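Local coordinates for protein endoglucanase (Clostridium thermocellum, PDB 2E4T) that hydrolyses internal beta-1,4-glucosidic bonds of cellulose and probably of xyloglucan, this chain being the family 44 TIM-barrel part of a longer multi-domain enzyme, at residues 226-231 with 385-390; 256-261 with 280-285; 337-342 with 353-358. One frame throughout, in Å; residues are numbered along the deposited sequence. Where two conformers were deposited one is given.

Following the chain from the N terminus, four strands of the parallel sheet precede strand 226-232, the first partner of interaction 1. The chain then enters helix 257-272 and turns back into strand 279-284, so that interaction 2 closes a short loop. Helix 338-349 and strand 354-360 do the same in interaction 3, which follows interaction 2 in series. Only when residues 385-390 arrive is the long loop of interaction 1 closed, and it encloses both of the others. Interactions 2 and 3 fasten helices to the outside of the barrel sheet, whereas interaction 1 spans its interior. Backbone bonds between neighbouring strands join them, such as Gly229 O with Asp281 N and Leu280 N with Lys354 O.

Interaction 1: residues 226-231 with 385-390; sequences EIFGPA and GVYLAT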
# COMPACT_ATOMS: atom_id res chain seq x y z
N GLU A 226 -11.68 -6.21 8.14
CA GLU A 226 -11.66 -6.13 6.68
C GLU A 226 -10.69 -7.16 6.13
O GLU A 226 -9.55 -7.25 6.62
CB GLU A 226 -11.25 -4.72 6.25
CG GLU A 226 -12.38 -3.75 6.50
CD GLU A 226 -12.06 -2.31 6.13
OE1 GLU A 226 -10.94 -1.83 6.40
OE2 GLU A 226 -12.94 -1.66 5.56
N ILE A 227 -11.15 -7.87 5.10
CA ILE A 227 -10.31 -8.86 4.42
C ILE A 227 -9.78 -8.27 3.13
O ILE A 227 -10.53 -7.74 2.27
CB ILE A 227 -11.16 -10.15 4.14
CG1 ILE A 227 -11.44 -10.88 5.44
CG2 ILE A 227 -10.47 -11.03 3.10
CD1 ILE A 227 -10.15 -11.64 6.00
N PHE A 228 -8.44 -8.38 2.99
CA PHE A 228 -7.68 -7.89 1.86
C PHE A 228 -7.15 -9.08 1.04
O PHE A 228 -6.60 -10.03 1.62
CB PHE A 228 -6.42 -7.13 2.36
CG PHE A 228 -6.66 -5.78 2.99
CD1 PHE A 228 -7.45 -5.64 4.12
CD2 PHE A 228 -6.05 -4.65 2.45
CE1 PHE A 228 -7.62 -4.39 4.72
CE2 PHE A 228 -6.20 -3.41 3.06
CZ PHE A 228 -7.02 -3.28 4.20
N GLY A 229 -7.27 -8.99 -0.28
CA GLY A 229 -6.63 -9.97 -1.13
C GLY A 229 -6.72 -9.51 -2.57
O GLY A 229 -7.50 -8.59 -2.88
N PRO A 230 -5.92 -10.12 -3.46
CA PRO A 230 -5.06 -11.27 -3.21
C PRO A 230 -3.59 -10.96 -2.91
O PRO A 230 -2.79 -11.89 -2.84
CB PRO A 230 -5.21 -12.16 -4.50
CG PRO A 230 -6.00 -11.31 -5.49
CD PRO A 230 -6.04 -9.87 -4.91
N ALA A 231 -3.25 -9.66 -2.77
CA ALA A 231 -1.84 -9.27 -2.51
C ALA A 231 -0.95 -9.72 -3.68
O ALA A 231 0.15 -10.26 -3.51
CB ALA A 231 -1.33 -9.77 -1.17
N GLY A 385 -9.18 7.73 -5.06
CA GLY A 385 -10.00 6.89 -4.20
C GLY A 385 -9.38 5.62 -3.71
O GLY A 385 -10.13 4.72 -3.25
N VAL A 386 -8.04 5.52 -3.69
CA VAL A 386 -7.42 4.37 -3.04
C VAL A 386 -7.70 4.43 -1.55
O VAL A 386 -7.72 5.49 -0.94
CB VAL A 386 -5.89 4.38 -3.35
CG1 VAL A 386 -5.13 3.38 -2.56
CG2 VAL A 386 -5.68 4.19 -4.85
N TYR A 387 -7.95 3.24 -0.96
CA TYR A 387 -8.32 3.14 0.45
C TYR A 387 -7.13 3.06 1.41
O TYR A 387 -7.13 3.66 2.50
CB TYR A 387 -9.18 1.88 0.62
CG TYR A 387 -9.58 1.59 2.03
CD1 TYR A 387 -10.41 2.46 2.75
CD2 TYR A 387 -9.18 0.41 2.65
CE1 TYR A 387 -10.80 2.17 4.05
CE2 TYR A 387 -9.61 0.09 3.95
CZ TYR A 387 -10.44 0.97 4.62
OH TYR A 387 -10.90 0.71 5.89
N LEU A 388 -6.12 2.28 1.04
CA LEU A 388 -4.98 2.05 1.92
C LEU A 388 -3.78 1.86 1.01
O LEU A 388 -3.89 1.25 -0.07
CB LEU A 388 -5.23 0.83 2.83
CG LEU A 388 -4.09 0.44 3.78
CD1 LEU A 388 -4.65 -0.13 5.07
CD2 LEU A 388 -3.12 -0.56 3.16
N ALA A 389 -2.60 2.35 1.46
CA ALA A 389 -1.37 2.07 0.71
C ALA A 389 -0.24 2.04 1.73
O ALA A 389 -0.23 2.78 2.71
CB ALA A 389 -1.14 3.11 -0.39
N THR A 390 0.73 1.15 1.42
CA THR A 390 1.88 0.96 2.30
C THR A 390 3.15 0.82 1.46
O THR A 390 3.33 -0.18 0.74
CB THR A 390 1.65 -0.26 3.29
OG1 THR A 390 1.07 -1.35 2.60
CG2 THR A 390 0.71 0.12 4.40
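Tyr387 reaches across the interior of the TIM barrel to Glu226, the first residue of strand 226-232. Its OH donates to Glu226 OE1 over 2.6 Å, a short bond that uses the syn lone pair. The two side chains approach from opposite directions, and the carboxylate plane stands 79° from the ring plane, with OE1 at the ring edge. Glutamate suits the place because its chain, extended beyond CG, carries the carboxylate across the N-terminal end of the barrel to the phenol. OE1 is also hydrogen-bonded to Tyr104 OH, and in one conformer of Lys354 its NZ forms a salt bridge with OE2; the two phenols and this ammonium would limit rotation of the carboxylate and probably favour its ionised form. On the same tyrosine ring, CE2, next to the hydroxyl-bearing CZ, lies 4.3 Å from Phe228 CZ, a looser apolar touch at the tyrosine edge.

Leu388 comes next, with CG anti to the backbone N (chi1 178°), which sends its branched end inward to Phe228. CD1 is 4.0 Å from Phe228 CZ, and CD2 is 4.2 Å from Phe228 CE2, so both methyls bear obliquely on the CE2-CZ side of the ring while the two side chains cross at about a right angle. A bulky phenylalanine is apt here: the CA atoms of Phe228 and Leu388 are 10.3 Å apart, a gap that the long reach of these side chains spans.

Further on, Thr390 OG1 bonds to Thr358 O of the adjoining strand. The touching side chains lie at the N-terminal end of the barrel strands: strands 279-284 and 354-360 stand between the two segments in the order of the barrel, Ala356 touches both Phe228 and Leu388, and strand 104-109 approaches through Tyr104 and Leu106.

Interaction 2: residues 256-261 with 280-285; sequences WFIDYY and LDVHWY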
# COMPACT_ATOMS: atom_id res chain seq x y z
N TRP A 256 -9.26 -10.38 -17.47
CA TRP A 256 -8.05 -10.60 -16.66
C TRP A 256 -8.46 -11.26 -15.36
O TRP A 256 -9.67 -11.26 -14.97
CB TRP A 256 -7.21 -9.35 -16.43
CG TRP A 256 -7.82 -8.15 -15.79
CD1 TRP A 256 -9.17 -7.82 -15.63
CD2 TRP A 256 -7.09 -7.01 -15.31
NE1 TRP A 256 -9.28 -6.55 -15.09
CE2 TRP A 256 -8.03 -6.04 -14.88
CE3 TRP A 256 -5.72 -6.73 -15.23
CZ2 TRP A 256 -7.63 -4.81 -14.38
CZ3 TRP A 256 -5.33 -5.51 -14.74
CH2 TRP A 256 -6.28 -4.56 -14.32
N PHE A 257 -7.47 -11.80 -14.66
CA PHE A 257 -7.68 -12.46 -13.38
C PHE A 257 -8.32 -11.53 -12.36
O PHE A 257 -9.16 -12.01 -11.55
CB PHE A 257 -6.38 -13.08 -12.85
CG PHE A 257 -6.58 -13.70 -11.51
CD1 PHE A 257 -7.18 -14.94 -11.38
CD2 PHE A 257 -6.18 -13.02 -10.36
CE1 PHE A 257 -7.45 -15.48 -10.12
CE2 PHE A 257 -6.44 -13.54 -9.10
CZ PHE A 257 -7.08 -14.78 -8.97
N ILE A 258 -8.01 -10.23 -12.37
CA ILE A 258 -8.69 -9.32 -11.43
C ILE A 258 -10.20 -9.48 -11.50
O ILE A 258 -10.89 -9.53 -10.46
CB ILE A 258 -8.32 -7.86 -11.81
CG1 ILE A 258 -6.81 -7.59 -11.61
CG2 ILE A 258 -9.18 -6.87 -11.07
CD1 ILE A 258 -6.33 -7.67 -10.18
N ASP A 259 -10.76 -9.56 -12.73
CA ASP A 259 -12.23 -9.68 -12.85
C ASP A 259 -12.74 -11.00 -12.31
O ASP A 259 -13.81 -11.05 -11.69
CB ASP A 259 -12.63 -9.57 -14.33
CG ASP A 259 -12.45 -8.16 -14.89
OD1 ASP A 259 -12.36 -7.20 -14.09
OD2 ASP A 259 -12.49 -8.04 -16.15
N TYR A 260 -12.02 -12.10 -12.61
CA TYR A 260 -12.39 -13.41 -12.08
C TYR A 260 -12.40 -13.38 -10.54
O TYR A 260 -13.34 -13.87 -9.89
CB TYR A 260 -11.41 -14.45 -12.59
CG TYR A 260 -11.57 -15.83 -11.98
CD1 TYR A 260 -12.33 -16.82 -12.63
CD2 TYR A 260 -10.91 -16.17 -10.82
CE1 TYR A 260 -12.42 -18.10 -12.13
CE2 TYR A 260 -11.01 -17.47 -10.29
CZ TYR A 260 -11.75 -18.42 -10.96
OH TYR A 260 -11.77 -19.71 -10.44
N TYR A 261 -11.33 -12.81 -9.96
CA TYR A 261 -11.25 -12.79 -8.49
C TYR A 261 -12.41 -12.02 -7.90
O TYR A 261 -13.09 -12.48 -6.96
CB TYR A 261 -9.89 -12.16 -8.08
CG TYR A 261 -9.64 -12.15 -6.63
CD1 TYR A 261 -9.23 -13.30 -5.96
CD2 TYR A 261 -9.79 -10.98 -5.86
CE1 TYR A 261 -8.96 -13.32 -4.61
CE2 TYR A 261 -9.51 -10.99 -4.49
CZ TYR A 261 -9.06 -12.12 -3.88
OH TYR A 261 -8.73 -12.05 -2.54
N LEU A 280 -9.64 -5.08 -2.48
CA LEU A 280 -8.78 -5.63 -3.54
C LEU A 280 -7.38 -5.06 -3.31
O LEU A 280 -7.21 -3.85 -3.26
CB LEU A 280 -9.34 -5.20 -4.90
CG LEU A 280 -8.53 -5.72 -6.09
CD1 LEU A 280 -8.70 -7.23 -6.24
CD2 LEU A 280 -8.99 -5.02 -7.38
N ASP A 281 -6.41 -5.97 -3.16
CA ASP A 281 -5.06 -5.63 -2.66
C ASP A 281 -4.04 -6.09 -3.68
O ASP A 281 -3.99 -7.30 -4.02
CB ASP A 281 -4.91 -6.48 -1.34
CG ASP A 281 -3.56 -6.42 -0.71
OD1 ASP A 281 -2.57 -6.08 -1.41
OD2 ASP A 281 -3.51 -6.70 0.52
N VAL A 282 -3.25 -5.15 -4.20
CA VAL A 282 -2.23 -5.49 -5.17
C VAL A 282 -0.91 -4.77 -4.78
O VAL A 282 -0.89 -3.78 -4.04
CB VAL A 282 -2.61 -5.11 -6.62
CG1 VAL A 282 -3.84 -5.90 -7.08
CG2 VAL A 282 -2.84 -3.58 -6.75
N HIS A 283 0.18 -5.32 -5.34
CA HIS A 283 1.51 -4.72 -5.23
C HIS A 283 1.84 -4.13 -6.60
O HIS A 283 1.59 -4.76 -7.64
CB HIS A 283 2.55 -5.76 -4.87
CG HIS A 283 2.27 -6.42 -3.56
ND1 HIS A 283 1.35 -6.07 -2.62
CD2 HIS A 283 2.91 -7.52 -3.06
CE1 HIS A 283 1.46 -6.94 -1.58
NE2 HIS A 283 2.40 -7.84 -1.85
N TRP A 284 2.43 -2.91 -6.60
CA TRP A 284 2.73 -2.21 -7.83
C TRP A 284 4.13 -1.60 -7.70
O TRP A 284 4.31 -0.52 -7.14
CB TRP A 284 1.69 -1.10 -8.15
CG TRP A 284 1.94 -0.33 -9.37
CD1 TRP A 284 2.49 0.93 -9.46
CD2 TRP A 284 1.62 -0.72 -10.74
NE1 TRP A 284 2.51 1.34 -10.80
CE2 TRP A 284 1.97 0.37 -11.59
CE3 TRP A 284 1.04 -1.84 -11.32
CZ2 TRP A 284 1.76 0.33 -12.99
CZ3 TRP A 284 0.83 -1.85 -12.72
CH2 TRP A 284 1.21 -0.76 -13.51
N TYR A 285 5.12 -2.34 -8.22
CA TYR A 285 6.47 -1.80 -8.37
C TYR A 285 6.56 -1.37 -9.80
O TYR A 285 6.47 -2.20 -10.72
CB TYR A 285 7.53 -2.85 -8.03
CG TYR A 285 7.53 -3.18 -6.55
CD1 TYR A 285 8.21 -2.38 -5.65
CD2 TYR A 285 6.87 -4.30 -6.06
CE1 TYR A 285 8.23 -2.69 -4.29
CE2 TYR A 285 6.88 -4.64 -4.73
CZ TYR A 285 7.59 -3.84 -3.82
OH TYR A 285 7.74 -4.15 -2.51
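This is a buried, wholly apolar helix-on-strand contact on the outer side of the TIM barrel, within the beta-alpha-beta crossover that runs from strand 226-232 through helix 257-272 to strand 279-284. The axes of helix 257-261 and strand 280-284 run nearly antiparallel, at 152° and 11.0 Å apart at closest approach, as expected where a barrel helix returns the chain to the start of the next parallel strand. Leu280 is the hub. A chi1 of 180° turns its fork away from its own N and out to two helix residues one turn apart: CD2 lies 4.1 Å from Ile258 CG2, the side chains crossing at about a right angle, and CD1 lies 3.9 Å from Tyr261 CD2, an apolar ring carbon met obliquely as the two side chains slide past each other in opposite directions. Two residues along, Val282 CG1 meets Ile258 CD1 at 4.4 Å, a looser touch. Branched aliphatic residues and this ring edge-carbon suit the layer between helix and sheet, filling it without polar groups to satisfy. Leu342 and Tyr238 also pack on Ile258.

At the N-cap, Trp256 lies against the base of this isoleucine, whose CB sits 3.5 Å above one indole face, offset toward the rim. Asp259 lies at the indole edge, and a weak hydrogen bond of 3.3 Å runs from Trp256 NE1 to Asp259 OD1; Ser345 OG is hydrogen-bonded to both atoms.

Interaction 3: residues 337-342 with 353-358; sequences PILPNL and TKLAIT
Leu355 of strand 354-360 packs into the side of helix 338-349, another helix-to-strand return of the TIM barrel, in which the chain leaves the helix and enters the next parallel strand. The axes of helix 338-342 and strand 354-358 lie at 142° and come within 10.5 Å, and the meeting surface is entirely aliphatic and buried. Its tight part is a group of four side chains. Leu355 CD2 is 4.1 Å from Leu339 CD2 and 4.2 Å from Leu342 CB, so a single methyl bears on two helix residues three positions apart. Its other methyl, CD1, is 4.2 Å from Leu342 CD1, the two leucines crossing at about a right angle. Ile357, two residues farther along the strand, faces the same way; CG1 stands anti to its carbonyl carbon (chi1 -46°), and CD1 comes to 4.1 Å from Leu339 CD2. Leu339 CD2 thus touches both strand residues. Leucine suits the helix because its forked end can reach across the gap to the strand, and beta-branched isoleucine is at home in an extended strand. Ile380 and Phe381 of helix 368-384 flank the group, touching Leu339 and Ile357, while Trp256 meets Leu342.

The loose side is the helix start and the face turned from the strand, where Pro337, Pro340 and Asn341 are partly exposed. Pro340 points away from the strand, and proline is tolerated there because the first turn of a helix has no earlier helix carbonyl for its N to bond. Asn341 OD1 is hydrogen-bonded to Arg255 NH2. Its ND2 braces the first turn: Pro337 O, which already takes the backbone N of Asn341, also receives Asn341 ND2 at 2.9 Å, nearly straight at 171° but from above the carbonyl plane.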
# COMPACT_ATOMS: atom_id res chain seq x y z
N PRO A 337 -4.77 3.52 -17.99
CA PRO A 337 -4.02 3.69 -16.75
C PRO A 337 -4.50 2.70 -15.70
O PRO A 337 -5.67 2.26 -15.69
CB PRO A 337 -4.32 5.13 -16.33
CG PRO A 337 -5.69 5.43 -16.97
CD PRO A 337 -5.68 4.66 -18.27
N ILE A 338 -3.61 2.28 -14.78
CA ILE A 338 -3.91 1.10 -13.99
C ILE A 338 -4.97 1.34 -12.92
O ILE A 338 -5.82 0.46 -12.73
CB ILE A 338 -2.61 0.46 -13.41
CG1 ILE A 338 -2.88 -0.93 -12.83
CG2 ILE A 338 -1.89 1.33 -12.43
CD1 ILE A 338 -3.33 -1.98 -13.85
N LEU A 339 -4.97 2.47 -12.20
CA LEU A 339 -5.97 2.62 -11.16
C LEU A 339 -7.40 2.67 -11.74
O LEU A 339 -8.27 1.97 -11.22
CB LEU A 339 -5.72 3.79 -10.21
CG LEU A 339 -4.38 3.74 -9.46
CD1 LEU A 339 -4.25 5.00 -8.60
CD2 LEU A 339 -4.23 2.47 -8.61
N PRO A 340 -7.66 3.44 -12.80
CA PRO A 340 -9.04 3.40 -13.35
C PRO A 340 -9.41 2.02 -13.86
O PRO A 340 -10.59 1.64 -13.77
CB PRO A 340 -8.96 4.49 -14.49
CG PRO A 340 -7.93 5.47 -13.96
CD PRO A 340 -6.86 4.55 -13.39
N ASN A 341 -8.46 1.26 -14.41
CA ASN A 341 -8.79 -0.11 -14.84
C ASN A 341 -9.18 -0.99 -13.64
O ASN A 341 -10.16 -1.76 -13.73
CB ASN A 341 -7.68 -0.72 -15.69
CG ASN A 341 -7.85 -0.33 -17.13
OD1 ASN A 341 -8.50 -1.06 -17.89
ND2 ASN A 341 -7.35 0.82 -17.54
N LEU A 342 -8.42 -0.91 -12.54
CA LEU A 342 -8.77 -1.70 -11.35
C LEU A 342 -10.14 -1.25 -10.81
O LEU A 342 -10.98 -2.07 -10.42
CB LEU A 342 -7.68 -1.56 -10.29
CG LEU A 342 -6.35 -2.21 -10.66
CD1 LEU A 342 -5.24 -1.75 -9.71
CD2 LEU A 342 -6.47 -3.76 -10.64
N THR A 353 -16.27 -2.74 -3.25
CA THR A 353 -14.95 -3.22 -2.83
C THR A 353 -13.97 -2.05 -2.87
O THR A 353 -14.00 -1.23 -3.80
CB THR A 353 -14.51 -4.37 -3.75
OG1 THR A 353 -15.53 -5.38 -3.73
CG2 THR A 353 -13.20 -4.99 -3.32
N LYS A 354 -13.11 -1.98 -1.85
CA LYS A 354 -12.12 -0.94 -1.77
C LYS A 354 -10.83 -1.39 -2.51
O LYS A 354 -10.74 -2.56 -2.93
CB LYS A 354 -11.80 -0.64 -0.28
CG LYS A 354 -13.01 -0.15 0.49
CD LYS A 354 -12.86 -0.21 2.01
CE LYS A 354 -14.06 0.27 2.75
NZ LYS A 354 -13.85 0.59 4.15
N LEU A 355 -9.88 -0.47 -2.69
CA LEU A 355 -8.64 -0.76 -3.41
C LEU A 355 -7.44 -0.37 -2.54
O LEU A 355 -7.41 0.75 -2.01
CB LEU A 355 -8.62 0.01 -4.74
CG LEU A 355 -7.36 -0.16 -5.58
CD1 LEU A 355 -7.16 -1.60 -6.02
CD2 LEU A 355 -7.44 0.72 -6.82
N ALA A 356 -6.47 -1.29 -2.42
CA ALA A 356 -5.26 -0.97 -1.66
C ALA A 356 -4.03 -1.36 -2.48
O ALA A 356 -4.02 -2.39 -3.17
CB ALA A 356 -5.24 -1.71 -0.32
N ILE A 357 -2.98 -0.54 -2.34
CA ILE A 357 -1.67 -0.79 -2.95
C ILE A 357 -0.73 -1.07 -1.78
O ILE A 357 -0.22 -0.15 -1.15
CB ILE A 357 -1.19 0.39 -3.81
CG1 ILE A 357 -2.30 0.92 -4.75
CG2 ILE A 357 0.06 -0.03 -4.53
CD1 ILE A 357 -2.86 -0.06 -5.75
N THR A 358 -0.57 -2.38 -1.45
CA THR A 358 0.05 -2.74 -0.19
C THR A 358 1.59 -2.90 -0.27
O THR A 358 2.23 -3.04 0.79
CB THR A 358 -0.60 -3.98 0.42
OG1 THR A 358 -0.44 -5.07 -0.48
CG2 THR A 358 -2.02 -3.69 0.85